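Side-chain contact in peptidoglycan hydrolase FlgJ (Sphingomonas sp. A1, PDB 2ZYC), which probably cleaves glycosidic bonds of peptidoglycan so that the flagellar rod can be assembled in the periplasm: residues A[31-36]-A[138-143]. The protein carries 2 engineered substitutions. Numbering follows the deposited sequence.
Sequences AALETG and DKLARV
L33 carries this apolar contact, set between V143, L140 and the backbone of K139. Its CG lies anti to the backbone N (chi1 180°), which extends the side chain straight at helix 136-145. There the fork splits. CD2 lands on the helix backbone, 3.8 Å from L140 CA, and also meets the L140 side chain, 3.9 Å from CB. CD1 goes to V143, with CD1 and V143 CG2 4.3 Å apart. The L140 side chain also packs on F121, A122 and L125 of helix 118-127. The helices cross at 121° between their short segments, and their axes come within 10.0 Å.

No polar bond links the two segments. The aliphatic base of K139 flanks L33, but its ammonium forms a salt bridge with D133. E34 makes no direct contact with 138-143. Its OE1 bonds N55 ND2, and its OE2 bonds Y136 OH at the start of helix 136-145. At the end of helix 24-35, T35 OG1 bonds back to A31 O at 2.8 Å and also bonds G38 N. G36 then closes the helix in a Schellman motif with positive phi.

Helices 24-35 and 136-145 thus meet across about 100 residues within a glucosaminidase domain of the lysozyme clan. L33 contributes by shape and van der Waals contact, without a directional bond. The E34-Y136 bond, V143 on A29 and L140 on Q30 also join the helices.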
# COMPACT_ATOMS: atom_id res chain seq x y z
N ALA A 31 -1.72 1.87 -1.28
CA ALA A 31 -2.16 2.14 0.09
C ALA A 31 -3.48 2.92 0.09
O ALA A 31 -4.37 2.64 0.90
CB ALA A 31 -1.09 2.88 0.85
N ALA A 32 -3.59 3.90 -0.81
CA ALA A 32 -4.82 4.68 -0.99
C ALA A 32 -6.01 3.81 -1.38
O ALA A 32 -7.11 3.96 -0.84
CB ALA A 32 -4.61 5.76 -2.04
N LEU A 33 -5.80 2.91 -2.34
CA LEU A 33 -6.87 2.01 -2.78
C LEU A 33 -7.32 1.12 -1.62
O LEU A 33 -8.52 0.93 -1.40
CB LEU A 33 -6.39 1.16 -3.96
CG LEU A 33 -7.42 0.17 -4.53
CD1 LEU A 33 -8.67 0.90 -5.02
CD2 LEU A 33 -6.79 -0.63 -5.66
N GLU A 34 -6.34 0.59 -0.88
CA GLU A 34 -6.62 -0.35 0.21
C GLU A 34 -7.39 0.26 1.38
O GLU A 34 -8.16 -0.43 2.04
CB GLU A 34 -5.33 -1.00 0.71
CG GLU A 34 -4.74 -2.02 -0.25
CD GLU A 34 -5.76 -3.07 -0.70
OE1 GLU A 34 -6.47 -3.61 0.16
OE2 GLU A 34 -5.83 -3.35 -1.92
N THR A 35 -7.20 1.55 1.62
CA THR A 35 -7.73 2.16 2.83
C THR A 35 -8.61 3.38 2.56
O THR A 35 -8.90 4.14 3.48
CB THR A 35 -6.60 2.61 3.78
OG1 THR A 35 -5.79 3.60 3.13
CG2 THR A 35 -5.74 1.44 4.23
N GLY A 36 -9.04 3.56 1.31
CA GLY A 36 -9.84 4.73 0.92
C GLY A 36 -9.11 6.00 1.29
O GLY A 36 -9.64 6.84 2.03
N ASP A 138 -6.81 -3.45 -12.95
CA ASP A 138 -7.51 -2.32 -13.56
C ASP A 138 -7.79 -1.22 -12.53
O ASP A 138 -7.57 -0.04 -12.80
CB ASP A 138 -8.82 -2.77 -14.20
CG ASP A 138 -8.62 -3.49 -15.52
OD1 ASP A 138 -7.49 -3.48 -16.07
OD2 ASP A 138 -9.61 -4.07 -16.02
N LYS A 139 -8.29 -1.63 -11.36
CA LYS A 139 -8.63 -0.68 -10.30
C LYS A 139 -7.40 0.04 -9.75
O LYS A 139 -7.42 1.26 -9.56
CB LYS A 139 -9.41 -1.37 -9.19
CG LYS A 139 -10.80 -1.80 -9.61
CD LYS A 139 -11.43 -2.66 -8.54
CE LYS A 139 -12.76 -3.24 -9.01
NZ LYS A 139 -13.19 -4.33 -8.11
N LEU A 140 -6.32 -0.70 -9.52
CA LEU A 140 -5.09 -0.09 -9.01
C LEU A 140 -4.41 0.80 -10.05
O LEU A 140 -3.95 1.90 -9.73
CB LEU A 140 -4.11 -1.15 -8.47
CG LEU A 140 -2.79 -0.64 -7.89
CD1 LEU A 140 -2.99 0.45 -6.83
CD2 LEU A 140 -1.99 -1.81 -7.31
N ALA A 141 -4.36 0.32 -11.29
CA ALA A 141 -3.81 1.12 -12.39
C ALA A 141 -4.57 2.45 -12.54
O ALA A 141 -3.96 3.50 -12.77
CB ALA A 141 -3.83 0.34 -13.70
N ARG A 142 -5.90 2.41 -12.37
CA ARG A 142 -6.71 3.62 -12.44
C ARG A 142 -6.29 4.67 -11.39
O ARG A 142 -6.24 5.86 -11.69
CB ARG A 142 -8.21 3.31 -12.34
CG ARG A 142 -9.09 4.48 -12.79
CD ARG A 142 -10.59 4.19 -12.64
NE ARG A 142 -11.39 5.27 -13.24
CZ ARG A 142 -12.67 5.50 -12.98
NH1 ARG A 142 -13.30 6.51 -13.58
NH2 ARG A 142 -13.34 4.72 -12.14
N VAL A 143 -5.97 4.22 -10.18
CA VAL A 143 -5.51 5.14 -9.13
C VAL A 143 -4.11 5.66 -9.47
O VAL A 143 -3.84 6.87 -9.36
CB VAL A 143 -5.54 4.49 -7.71
CG1 VAL A 143 -5.04 5.48 -6.65
CG2 VAL A 143 -6.95 4.03 -7.35